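Local atomic coordinates of nitrilotriacetate monooxygenase (Burkholderia pseudomallei, PDB entry 3SDO), a protein that probably acts as a flavin (FMN)-dependent monooxygenase of the luciferase-like family, using molecular oxygen to oxidise an organic substrate such as nitrilotriacetate. Residues I216-S221 and G230-A235; D224-A229 and R251-A256; Q309-S314 and G326-D331; Y316-P321 and T350-A355. All blocks are in the same frame, centred on the assembly; numbering follows the deposited sequence.

The four contacts come as two touching pairs, far apart in one chain. Interactions 1 and 2, with centres about 8 Å apart, share helix 223-232: the first ties its end to the parallel sheet of the TIM-barrel-like core, the second sets it against helix 243-259. Interactions 3 and 4 follow later in the sequence, their centres about 15 Å apart, in the long loop between helices 297-307 and 334-346 and at the start of helix 351-363; a probable hydrogen bond between His-311 and Tyr-316 joins them. Within each pair the segments alternate along the chain. The centres of interactions 2 and 3 lie about 40 Å apart, dividing core packing near the predicted FMN site from the organisation of a peripheral surface region.

Interaction 1 (I216-S221 and G230-A235); sequences IFQAGS and GRSADA
Phe-217 and Ala-235 face each other as parallel strand neighbours, CA atoms 4.8 Å apart, with Ala-235 N donating to Ile-216 O and Gln-218 N to Ala-235 O. The same Ile-216 O also receives Asp-234 N at 2.8 Å, so two successive amides hold one carbonyl. Asp-234 completes the pattern with its side chain: CG lies anti to its own carbonyl carbon, and from there the anti lone pair of OD2 takes Ile-216 N at 2.8 Å in an almost straight bond (175°). On the Phe-217 side of the sheet, Ala-235 CB sits over one face of the ring as a CH-pi contact, 3.8 Å from the centroid and displaced toward the rim. Gln-218 reaches back along an extended chain past Ala-233 CB, which comes within 3.9 Å of its CD, and NE2 donates in the amide plane to Ser-232 OG at 2.7 Å. That hydroxyl in turn bonds to Leu-228 O near the end of helix 223-232. The contact thus closes a beta-alpha-beta crossover of the barrel, and Ser-221, a predicted FMN ligand, lies in the loop leaving its first strand. Since the carboxylate of Asp-234 is buried, its bond to an amide just before strand 235-238 and its long, weak ion pairs with Arg-262 and Arg-432 would probably favour the charged form.

Interaction 2 (D224-A229 and R251-A256); sequences DGIDLA and RRVKAA
Ile-226 drives its CD1 methyl against the flat guanidinium of Arg-252, coming over the centre of one face and within 3.2 Å of NH1, while its other branch, CG2, lies over the Arg-252 backbone. CG2 also meets Val-253 CG2 at 4.2 Å and, one turn on from Arg-252, Ala-256 CB at 4.3 Å. Ala-256 is small enough for its CB to approach the other helix's backbone, 3.8 Å from Ile-226 O. At the more open border a water donates to both Asp-227 OD1 and Ala-256 O, each 2.9 Å from it, bridging the two helices. These are successive outer helices of the TIM-barrel-like fold, 223-232 and 243-259; their segments approach to 8.3 Å between axes and cross at -50°. Strand 235-238 runs between them in sequence, and its Val-236 is touched by both Ala-229 and Val-253. What turns the arginine over the isoleucine is a bend at chi3 (70°), after which NH2 forms a salt bridge with Asp-223 at the start of helix 223-232.

Interaction 3 (Q309-S314 and G326-D331); sequences QQHDFS and GTLGSD
In the irregular loop joining helix 297-307 to helix 334-346, Gln-309 and His-311 of one arm meet the other arm at Gly-329, Asp-331 and Leu-328. Gln-309, at a left-handed backbone conformation like Gln-310 after it, lays its side chain along the opposite backbone: CG is 3.6 Å from Ser-330 CA, and OE1 comes to 3.4 Å from Gly-329 CA, where the glycine has no side chain to obstruct the amide. At the far end NE2 makes a weak bond of 3.3 Å to Asp-331 OD1, straight enough at the hydrogen but with amide and carboxylate planes turned 60° from each other. A water supports this weak link by accepting from Gln-309 N at 2.8 Å and from Asp-331 N, while donating to Asp-331 OD2. The second meeting point is a methyl against an aromatic face. His-311 has CG anti to the backbone N (chi1 -172°), which carries its ring toward Leu-328, whose CD1 covers one face 3.5 Å from the centroid in a CH-pi contact. The ring edge at His-311 CD2 is directed over the centre of the Phe-313 face, and NE2 hydrogen-bonds to Tyr-316 OH; together these fix the ring's rotation. Ser-330 OG binds Phe-307 O, tying the second arm to the end of helix 297-307. Beyond the histidine the first arm turns again, Asp-312 OD1 accepting from Ser-314 N at 3.1 Å. That local bond is the mark of an Asx turn, set here in a surface loop whose two arms are joined by side chains and water instead of strand pairing.

Interaction 4 (Y316-P321 and T350-A355); sequences YPLDGP and TLREVA
Arg-352 sets out with CG trans to its main-chain nitrogen (chi1 -167°) and bends at chi3 (-64°), folding its guanidinium back to the loop, where Asp-319, its own CG beside the backbone N, presents its carboxylate. The two groups meet side-on in a bidentate salt bridge: NE reaches OD1 and NH2 reaches OD2, each at 2.9 Å, both oxygens lying close to the guanidinium plane and met on their syn sides. The two planes are turned 26° from each other, so the donors come in tilted from the carboxylate plane. Asp-319 belongs to a type I beta turn running from Pro-317 to Gly-320, and that turn is docked on the N-terminus of helix 351-363. Leu-318 CB lies over one guanidinium face, 3.8 Å from Arg-352 NH2, so the arginine is held by a hydrocarbon surface as well as by charge. The turn also supplies acceptors for the first helical amides, Leu-318 O taking Arg-352 N at 2.8 Å and Gly-320 O taking Leu-351 N at 3.0 Å. The next amide, Glu-353 N, is served by Thr-350 OG1, while Glu-353 OE1 returns a bond to Thr-350 N, making a capping box. Apolar packing fills the other side, where Leu-351 CD2 rests 3.7 Å from Tyr-316 CB and the leucine also touches Leu-304 of helix 297-307. Between the salt bridge and the cap sits a water that donates to Asp-319 OD1 at 2.7 Å and lies 2.6 Å from Thr-350 OG1.

Interaction 1 (I216-S221 and G230-A235)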
loop_
_atom_site.group_PDB
_atom_site.type_symbol
_atom_site.label_atom_id
_atom_site.label_comp_id
_atom_site.label_asym_id
_atom_site.label_seq_id
_atom_site.Cartn_x
_atom_site.Cartn_y
_atom_site.Cartn_z
ATOM N N ILE A 216 -13.310 -5.188 -9.170
ATOM C CA ILE A 216 -12.393 -4.849 -10.253
ATOM C C ILE A 216 -12.901 -3.631 -11.016
ATOM O O ILE A 216 -14.023 -3.635 -11.564
ATOM C CB ILE A 216 -12.200 -6.023 -11.245
ATOM C CG1 ILE A 216 -11.721 -7.275 -10.522
ATOM C CG2 ILE A 216 -11.210 -5.648 -12.375
ATOM C CD1 ILE A 216 -10.502 -7.097 -9.626
ATOM N N PHE A 217 -12.056 -2.600 -11.034
ATOM C CA PHE A 217 -12.243 -1.393 -11.818
ATOM C C PHE A 217 -11.287 -1.436 -13.002
ATOM O O PHE A 217 -10.166 -1.956 -12.898
ATOM C CB PHE A 217 -11.938 -0.154 -10.965
ATOM C CG PHE A 217 -13.022 0.187 -9.985
ATOM C CD1 PHE A 217 -13.252 -0.600 -8.889
ATOM C CD2 PHE A 217 -13.789 1.320 -10.162
ATOM C CE1 PHE A 217 -14.234 -0.281 -7.998
ATOM C CE2 PHE A 217 -14.806 1.636 -9.296
ATOM C CZ PHE A 217 -15.036 0.834 -8.224
ATOM N N GLN A 218 -11.732 -0.903 -14.133
ATOM C CA GLN A 218 -10.848 -0.752 -15.290
ATOM C C GLN A 218 -11.211 0.504 -16.059
ATOM O O GLN A 218 -12.297 1.025 -15.906
ATOM C CB GLN A 218 -10.943 -1.969 -16.207
ATOM C CG GLN A 218 -10.431 -3.250 -15.612
ATOM C CD GLN A 218 -10.588 -4.430 -16.523
ATOM O OE1 GLN A 218 -10.697 -4.281 -17.750
ATOM N NE2 GLN A 218 -10.658 -5.631 -15.921
ATOM N N ALA A 219 -10.296 1.003 -16.870
ATOM C CA ALA A 219 -10.579 2.194 -17.689
ATOM C C ALA A 219 -10.129 2.070 -19.133
ATOM O O ALA A 219 -9.827 3.067 -19.773
ATOM C CB ALA A 219 -9.960 3.420 -17.054
ATOM N N GLY A 220 -10.136 0.860 -19.680
ATOM C CA GLY A 220 -9.750 0.681 -21.082
ATOM C C GLY A 220 -10.662 1.490 -22.007
ATOM O O GLY A 220 -11.864 1.578 -21.781
ATOM N N SER A 221 -10.067 2.081 -23.036
ATOM C CA SER A 221 -10.760 2.960 -23.960
ATOM C C SER A 221 -10.554 2.544 -25.414
ATOM O O SER A 221 -11.364 2.863 -26.283
ATOM C CB SER A 221 -10.244 4.376 -23.762
ATOM O OG SER A 221 -8.849 4.412 -23.978
ATOM N N GLY A 230 -15.375 -5.566 -20.575
ATOM C CA GLY A 230 -16.570 -6.410 -20.734
ATOM C C GLY A 230 -16.397 -7.828 -20.212
ATOM O O GLY A 230 -17.324 -8.388 -19.611
ATOM N N ARG A 231 -15.207 -8.398 -20.407
ATOM C CA ARG A 231 -14.921 -9.756 -19.954
ATOM C C ARG A 231 -14.590 -9.857 -18.474
ATOM O O ARG A 231 -14.724 -10.942 -17.901
ATOM C CB ARG A 231 -13.741 -10.336 -20.719
ATOM C CG ARG A 231 -14.089 -10.716 -22.157
ATOM C CD ARG A 231 -12.858 -10.762 -23.032
ATOM N NE ARG A 231 -11.754 -11.466 -22.385
ATOM C CZ ARG A 231 -10.465 -11.112 -22.473
ATOM N NH1 ARG A 231 -10.071 -10.043 -23.175
ATOM N NH2 ARG A 231 -9.549 -11.838 -21.846
ATOM N N SER A 232 -14.130 -8.759 -17.857
ATOM C CA SER A 232 -13.532 -8.879 -16.502
ATOM C C SER A 232 -13.752 -7.727 -15.508
ATOM O O SER A 232 -13.434 -7.884 -14.337
ATOM C CB SER A 232 -12.022 -9.169 -16.611
ATOM O OG SER A 232 -11.301 -8.021 -17.090
ATOM N N ALA A 233 -14.309 -6.596 -15.925
ATOM C CA ALA A 233 -14.508 -5.488 -14.970
ATOM C C ALA A 233 -15.867 -5.548 -14.269
ATOM O O ALA A 233 -16.860 -5.957 -14.874
ATOM C CB ALA A 233 -14.345 -4.165 -15.677
ATOM N N ASP A 234 -15.901 -5.113 -13.011
ATOM C CA ASP A 234 -17.152 -4.854 -12.274
ATOM C C ASP A 234 -17.604 -3.417 -12.463
ATOM O O ASP A 234 -18.796 -3.116 -12.365
ATOM C CB ASP A 234 -16.954 -5.103 -10.783
ATOM C CG ASP A 234 -16.559 -6.527 -10.490
ATOM O OD1 ASP A 234 -17.297 -7.429 -10.922
ATOM O OD2 ASP A 234 -15.529 -6.751 -9.826
ATOM N N ALA A 235 -16.643 -2.525 -12.700
ATOM C CA ALA A 235 -16.912 -1.102 -12.841
ATOM C C ALA A 235 -15.868 -0.523 -13.786
ATOM O O ALA A 235 -14.710 -0.917 -13.746
ATOM C CB ALA A 235 -16.849 -0.400 -11.490
#

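Interaction 2 (D224-A229 and R251-A256)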
loop_
_atom_site.group_PDB
_atom_site.type_symbol
_atom_site.label_atom_id
_atom_site.label_comp_id
_atom_site.label_asym_id
_atom_site.label_seq_id
_atom_site.Cartn_x
_atom_site.Cartn_y
_atom_site.Cartn_z
ATOM N N ASP A 224 -9.371 -3.105 -27.579
ATOM C CA ASP A 224 -8.972 -4.184 -26.668
ATOM C C ASP A 224 -9.327 -3.838 -25.209
ATOM O O ASP A 224 -9.724 -4.711 -24.435
ATOM C CB ASP A 224 -7.469 -4.455 -26.744
ATOM C CG ASP A 224 -7.046 -5.117 -28.050
ATOM O OD1 ASP A 224 -7.900 -5.571 -28.826
ATOM O OD2 ASP A 224 -5.828 -5.165 -28.300
ATOM N N GLY A 225 -9.135 -2.571 -24.838
ATOM C CA GLY A 225 -9.479 -2.101 -23.491
ATOM C C GLY A 225 -10.943 -2.346 -23.145
ATOM O O GLY A 225 -11.265 -2.859 -22.076
ATOM N N ILE A 226 -11.831 -1.996 -24.061
ATOM C CA ILE A 226 -13.273 -2.167 -23.852
ATOM C C ILE A 226 -13.626 -3.645 -23.729
ATOM O O ILE A 226 -14.416 -4.048 -22.882
ATOM C CB ILE A 226 -14.074 -1.483 -24.974
ATOM C CG1 ILE A 226 -13.971 0.026 -24.802
ATOM C CG2 ILE A 226 -15.559 -1.898 -24.955
ATOM C CD1 ILE A 226 -14.485 0.837 -25.991
ATOM N N ASP A 227 -13.010 -4.461 -24.572
ATOM C CA ASP A 227 -13.248 -5.880 -24.531
ATOM C C ASP A 227 -12.772 -6.518 -23.214
ATOM O O ASP A 227 -13.455 -7.365 -22.630
ATOM C CB ASP A 227 -12.556 -6.554 -25.707
ATOM C CG ASP A 227 -13.113 -7.925 -25.978
ATOM O OD1 ASP A 227 -14.351 -8.032 -26.165
ATOM O OD2 ASP A 227 -12.317 -8.883 -25.986
ATOM N N LEU A 228 -11.590 -6.133 -22.753
ATOM C CA LEU A 228 -11.133 -6.624 -21.462
ATOM C C LEU A 228 -12.122 -6.203 -20.381
ATOM O O LEU A 228 -12.457 -7.008 -19.527
ATOM C CB LEU A 228 -9.723 -6.119 -21.135
ATOM C CG LEU A 228 -9.114 -6.618 -19.828
ATOM C CD1 LEU A 228 -9.071 -8.115 -19.755
ATOM C CD2 LEU A 228 -7.710 -6.001 -19.646
ATOM N N ALA A 229 -12.600 -4.961 -20.426
ATOM C CA ALA A 229 -13.553 -4.473 -19.402
ATOM C C ALA A 229 -14.830 -5.311 -19.387
ATOM O O ALA A 229 -15.316 -5.710 -18.327
ATOM C CB ALA A 229 -13.883 -2.988 -19.617
ATOM N N ARG A 251 -22.548 1.989 -24.198
ATOM C CA ARG A 251 -23.156 0.944 -25.037
ATOM C C ARG A 251 -22.174 -0.155 -25.409
ATOM O O ARG A 251 -22.528 -1.327 -25.386
ATOM C CB ARG A 251 -23.777 1.548 -26.318
ATOM C CG ARG A 251 -25.030 2.392 -26.053
ATOM C CD ARG A 251 -25.929 2.592 -27.282
ATOM N NE ARG A 251 -25.396 3.587 -28.210
ATOM C CZ ARG A 251 -24.667 3.322 -29.299
ATOM N NH1 ARG A 251 -24.349 2.067 -29.642
ATOM N NH2 ARG A 251 -24.247 4.330 -30.055
ATOM N N ARG A 252 -20.938 0.223 -25.725
ATOM C CA ARG A 252 -19.906 -0.756 -26.089
ATOM C C ARG A 252 -19.493 -1.641 -24.915
ATOM O O ARG A 252 -19.323 -2.857 -25.084
ATOM C CB ARG A 252 -18.678 -0.045 -26.680
ATOM C CG ARG A 252 -18.972 0.703 -27.960
ATOM C CD ARG A 252 -17.756 1.469 -28.454
ATOM N NE ARG A 252 -16.711 0.572 -28.935
ATOM C CZ ARG A 252 -15.449 0.941 -29.147
ATOM N NH1 ARG A 252 -15.057 2.189 -28.881
ATOM N NH2 ARG A 252 -14.566 0.057 -29.608
ATOM N N VAL A 253 -19.344 -1.040 -23.729
ATOM C CA VAL A 253 -18.937 -1.790 -22.534
ATOM C C VAL A 253 -20.037 -2.796 -22.158
ATOM O O VAL A 253 -19.771 -3.978 -21.879
ATOM C CB VAL A 253 -18.648 -0.856 -21.346
ATOM C CG1 VAL A 253 -18.587 -1.676 -20.014
ATOM C CG2 VAL A 253 -17.357 -0.043 -21.613
ATOM N N LYS A 254 -21.279 -2.342 -22.180
ATOM C CA LYS A 254 -22.395 -3.229 -21.868
ATOM C C LYS A 254 -22.515 -4.367 -22.878
ATOM O O LYS A 254 -22.711 -5.524 -22.479
ATOM C CB LYS A 254 -23.704 -2.435 -21.755
ATOM C CG LYS A 254 -23.697 -1.408 -20.606
ATOM C CD LYS A 254 -24.053 -1.960 -19.225
ATOM C CE LYS A 254 -24.025 -0.794 -18.202
ATOM N NZ LYS A 254 -24.380 -1.103 -16.809
ATOM N N ALA A 255 -22.390 -4.076 -24.174
ATOM C CA ALA A 255 -22.443 -5.153 -25.195
ATOM C C ALA A 255 -21.252 -6.104 -25.039
ATOM O O ALA A 255 -21.381 -7.319 -25.196
ATOM C CB ALA A 255 -22.484 -4.570 -26.614
ATOM N N ALA A 256 -20.083 -5.561 -24.738
ATOM C CA ALA A 256 -18.905 -6.407 -24.524
ATOM C C ALA A 256 -19.162 -7.359 -23.349
ATOM O O ALA A 256 -18.783 -8.520 -23.418
ATOM C CB ALA A 256 -17.621 -5.562 -24.297
HETATM O O HOH W 1 -16.369 -9.498 -24.614
#

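Interaction 3 (Q309-S314 and G326-D331)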
loop_
_atom_site.group_PDB
_atom_site.type_symbol
_atom_site.label_atom_id
_atom_site.label_comp_id
_atom_site.label_asym_id
_atom_site.label_seq_id
_atom_site.Cartn_x
_atom_site.Cartn_y
_atom_site.Cartn_z
ATOM N N GLN A 309 6.922 24.593 -32.287
ATOM C CA GLN A 309 8.375 24.438 -32.348
ATOM C C GLN A 309 9.119 25.406 -31.405
ATOM O O GLN A 309 10.131 26.009 -31.781
ATOM C CB GLN A 309 8.867 24.593 -33.799
ATOM C CG GLN A 309 8.220 23.600 -34.773
ATOM C CD GLN A 309 8.833 23.613 -36.165
ATOM O OE1 GLN A 309 8.789 24.620 -36.874
ATOM N NE2 GLN A 309 9.344 22.458 -36.592
ATOM N N GLN A 310 8.607 25.521 -30.179
ATOM C CA GLN A 310 9.181 26.364 -29.119
ATOM C C GLN A 310 9.233 27.857 -29.426
ATOM O O GLN A 310 10.096 28.576 -28.925
ATOM C CB GLN A 310 10.561 25.881 -28.690
ATOM C CG GLN A 310 10.507 24.480 -28.071
ATOM C CD GLN A 310 11.166 23.454 -28.936
ATOM O OE1 GLN A 310 10.605 23.020 -29.952
ATOM N NE2 GLN A 310 12.376 23.047 -28.546
ATOM N N HIS A 311 8.257 28.323 -30.182
ATOM C CA HIS A 311 8.100 29.746 -30.410
ATOM C C HIS A 311 7.933 30.477 -29.075
ATOM O O HIS A 311 7.246 29.993 -28.181
ATOM C CB HIS A 311 6.901 30.010 -31.324
ATOM C CG HIS A 311 6.783 31.431 -31.756
ATOM N ND1 HIS A 311 7.557 31.972 -32.759
ATOM C CD2 HIS A 311 5.962 32.423 -31.333
ATOM C CE1 HIS A 311 7.229 33.245 -32.923
ATOM N NE2 HIS A 311 6.255 33.537 -32.078
ATOM N N ASP A 312 8.574 31.639 -28.963
ATOM C CA ASP A 312 8.560 32.422 -27.735
ATOM C C ASP A 312 7.404 33.416 -27.778
ATOM O O ASP A 312 7.527 34.535 -28.295
ATOM C CB ASP A 312 9.903 33.134 -27.518
ATOM C CG ASP A 312 9.874 34.087 -26.342
ATOM O OD1 ASP A 312 9.009 33.898 -25.455
ATOM O OD2 ASP A 312 10.689 35.047 -26.331
ATOM N N PHE A 313 6.274 32.980 -27.229
ATOM C CA PHE A 313 5.063 33.772 -27.230
ATOM C C PHE A 313 5.098 34.879 -26.170
ATOM O O PHE A 313 4.213 35.742 -26.147
ATOM C CB PHE A 313 3.847 32.871 -26.989
ATOM C CG PHE A 313 3.393 32.111 -28.210
ATOM C CD1 PHE A 313 2.536 32.707 -29.141
ATOM C CD2 PHE A 313 3.812 30.806 -28.432
ATOM C CE1 PHE A 313 2.105 32.011 -30.249
ATOM C CE2 PHE A 313 3.385 30.096 -29.543
ATOM C CZ PHE A 313 2.545 30.697 -30.463
ATOM N N SER A 314 6.103 34.847 -25.290
ATOM C CA SER A 314 6.246 35.860 -24.227
ATOM C C SER A 314 6.509 37.263 -24.789
ATOM O O SER A 314 6.286 38.260 -24.093
ATOM C CB SER A 314 7.364 35.457 -23.237
ATOM O OG SER A 314 8.673 35.702 -23.766
ATOM N N GLY A 326 1.017 32.028 -38.669
ATOM C CA GLY A 326 0.741 31.061 -39.747
ATOM C C GLY A 326 1.954 30.474 -40.458
ATOM O O GLY A 326 1.905 29.328 -40.922
ATOM N N THR A 327 3.033 31.254 -40.550
ATOM C CA THR A 327 4.298 30.786 -41.147
ATOM C C THR A 327 5.005 29.723 -40.289
ATOM O O THR A 327 5.746 28.883 -40.811
ATOM C CB THR A 327 5.272 31.981 -41.434
ATOM O OG1 THR A 327 4.825 32.682 -42.602
ATOM C CG2 THR A 327 6.712 31.511 -41.667
ATOM N N LEU A 328 4.783 29.752 -38.978
ATOM C CA LEU A 328 5.469 28.815 -38.080
ATOM C C LEU A 328 5.040 27.367 -38.326
ATOM O O LEU A 328 3.868 27.091 -38.559
ATOM C CB LEU A 328 5.201 29.161 -36.607
ATOM C CG LEU A 328 5.645 30.528 -36.090
ATOM C CD1 LEU A 328 5.133 30.691 -34.635
ATOM C CD2 LEU A 328 7.167 30.732 -36.211
ATOM N N GLY A 329 5.999 26.453 -38.253
ATOM C CA GLY A 329 5.718 25.023 -38.329
ATOM C C GLY A 329 5.359 24.422 -36.971
ATOM O O GLY A 329 5.154 25.142 -35.996
ATOM N N SER A 330 5.294 23.088 -36.929
ATOM C CA SER A 330 4.985 22.327 -35.720
ATOM C C SER A 330 5.728 20.973 -35.765
ATOM O O SER A 330 6.032 20.446 -36.850
ATOM C CB SER A 330 3.469 22.128 -35.618
ATOM O OG SER A 330 3.116 21.339 -34.490
ATOM N N ASP A 331 6.036 20.429 -34.591
ATOM C CA ASP A 331 6.700 19.131 -34.485
ATOM C C ASP A 331 5.662 17.996 -34.513
ATOM O O ASP A 331 5.461 17.302 -33.514
ATOM C CB ASP A 331 7.542 19.061 -33.199
ATOM C CG ASP A 331 8.685 20.082 -33.184
ATOM O OD1 ASP A 331 9.423 20.154 -34.186
ATOM O OD2 ASP A 331 8.851 20.809 -32.180
HETATM O O HOH W 2 6.095 21.881 -31.999
#

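Interaction 4 (Y316-P321 and T350-A355)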
loop_
_atom_site.group_PDB
_atom_site.type_symbol
_atom_site.label_atom_id
_atom_site.label_comp_id
_atom_site.label_asym_id
_atom_site.label_seq_id
_atom_site.Cartn_x
_atom_site.Cartn_y
_atom_site.Cartn_z
ATOM N N TYR A 316 4.748 38.805 -27.047
ATOM C CA TYR A 316 3.513 39.450 -27.494
ATOM C C TYR A 316 2.703 39.990 -26.339
ATOM O O TYR A 316 2.734 39.439 -25.241
ATOM C CB TYR A 316 2.650 38.475 -28.293
ATOM C CG TYR A 316 3.378 37.817 -29.427
ATOM C CD1 TYR A 316 3.732 38.532 -30.558
ATOM C CD2 TYR A 316 3.726 36.482 -29.364
ATOM C CE1 TYR A 316 4.405 37.930 -31.594
ATOM C CE2 TYR A 316 4.380 35.867 -30.402
ATOM C CZ TYR A 316 4.738 36.598 -31.502
ATOM O OH TYR A 316 5.418 35.980 -32.516
ATOM N N PRO A 317 1.941 41.073 -26.579
ATOM C CA PRO A 317 1.021 41.510 -25.516
ATOM C C PRO A 317 -0.063 40.457 -25.248
ATOM O O PRO A 317 -0.700 39.987 -26.180
ATOM C CB PRO A 317 0.411 42.788 -26.077
ATOM C CG PRO A 317 0.600 42.687 -27.543
ATOM C CD PRO A 317 1.868 41.946 -27.760
ATOM N N LEU A 318 -0.252 40.100 -23.980
ATOM C CA LEU A 318 -1.210 39.056 -23.597
ATOM C C LEU A 318 -2.624 39.367 -24.039
ATOM O O LEU A 318 -3.343 38.490 -24.507
ATOM C CB LEU A 318 -1.178 38.812 -22.079
ATOM C CG LEU A 318 -0.068 37.865 -21.618
ATOM C CD1 LEU A 318 0.108 37.875 -20.107
ATOM C CD2 LEU A 318 -0.386 36.444 -22.118
ATOM N N ASP A 319 -3.008 40.633 -23.916
ATOM C CA ASP A 319 -4.376 41.042 -24.177
ATOM C C ASP A 319 -4.507 41.676 -25.556
ATOM O O ASP A 319 -5.547 42.232 -25.882
ATOM C CB ASP A 319 -4.871 41.946 -23.042
ATOM C CG ASP A 319 -4.911 41.209 -21.712
ATOM O OD1 ASP A 319 -5.555 40.139 -21.656
ATOM O OD2 ASP A 319 -4.279 41.664 -20.727
ATOM N N GLY A 320 -3.463 41.565 -26.379
ATOM C CA GLY A 320 -3.581 41.891 -27.791
ATOM C C GLY A 320 -4.128 40.696 -28.560
ATOM O O GLY A 320 -4.259 39.615 -28.001
ATOM N N PRO A 321 -4.442 40.885 -29.856
ATOM C CA PRO A 321 -4.914 39.777 -30.687
ATOM C C PRO A 321 -3.919 38.626 -30.712
ATOM O O PRO A 321 -2.728 38.842 -30.532
ATOM C CB PRO A 321 -5.046 40.402 -32.083
ATOM C CG PRO A 321 -4.180 41.639 -32.054
ATOM C CD PRO A 321 -4.323 42.138 -30.629
ATOM N N THR A 350 -7.886 37.004 -27.867
ATOM C CA THR A 350 -6.585 37.546 -27.519
ATOM C C THR A 350 -5.619 36.375 -27.315
ATOM O O THR A 350 -6.043 35.217 -27.248
ATOM C CB THR A 350 -6.681 38.380 -26.234
ATOM O OG1 THR A 350 -7.104 37.537 -25.145
ATOM C CG2 THR A 350 -7.678 39.544 -26.422
ATOM N N LEU A 351 -4.327 36.681 -27.197
ATOM C CA LEU A 351 -3.316 35.669 -26.928
ATOM C C LEU A 351 -3.592 34.978 -25.594
ATOM O O LEU A 351 -3.431 33.769 -25.489
ATOM C CB LEU A 351 -1.922 36.279 -26.896
ATOM C CG LEU A 351 -0.797 35.358 -26.417
ATOM C CD1 LEU A 351 -0.769 34.039 -27.205
ATOM C CD2 LEU A 351 0.572 36.078 -26.475
ATOM N N ARG A 352 -3.984 35.754 -24.585
ATOM C CA ARG A 352 -4.304 35.203 -23.264
ATOM C C ARG A 352 -5.461 34.217 -23.386
ATOM O O ARG A 352 -5.379 33.117 -22.876
ATOM C CB ARG A 352 -4.656 36.309 -22.258
ATOM C CG ARG A 352 -4.692 35.816 -20.808
ATOM C CD ARG A 352 -5.410 36.781 -19.878
ATOM N NE ARG A 352 -4.721 38.073 -19.789
ATOM C CZ ARG A 352 -3.756 38.384 -18.926
ATOM N NH1 ARG A 352 -3.308 37.507 -18.036
ATOM N NH2 ARG A 352 -3.220 39.601 -18.963
ATOM N N GLU A 353 -6.517 34.602 -24.101
ATOM C CA GLU A 353 -7.713 33.746 -24.241
ATOM C C GLU A 353 -7.362 32.475 -25.010
ATOM O O GLU A 353 -7.798 31.400 -24.646
ATOM C CB GLU A 353 -8.860 34.494 -24.943
ATOM C CG GLU A 353 -9.494 35.565 -24.078
ATOM C CD GLU A 353 -10.438 36.495 -24.854
ATOM O OE1 GLU A 353 -10.237 36.706 -26.074
ATOM O OE2 GLU A 353 -11.370 37.042 -24.224
ATOM N N VAL A 354 -6.544 32.598 -26.058
ATOM C CA VAL A 354 -6.095 31.399 -26.775
ATOM C C VAL A 354 -5.274 30.496 -25.869
ATOM O O VAL A 354 -5.526 29.293 -25.830
ATOM C CB VAL A 354 -5.270 31.704 -28.033
ATOM C CG1 VAL A 354 -4.607 30.428 -28.531
ATOM C CG2 VAL A 354 -6.154 32.319 -29.106
ATOM N N ALA A 355 -4.318 31.063 -25.132
ATOM C CA ALA A 355 -3.392 30.259 -24.314
ATOM C C ALA A 355 -4.155 29.459 -23.265
ATOM O O ALA A 355 -3.817 28.296 -22.995
ATOM C CB ALA A 355 -2.342 31.140 -23.621
HETATM O O HOH W 3 -7.472 38.768 -22.871
#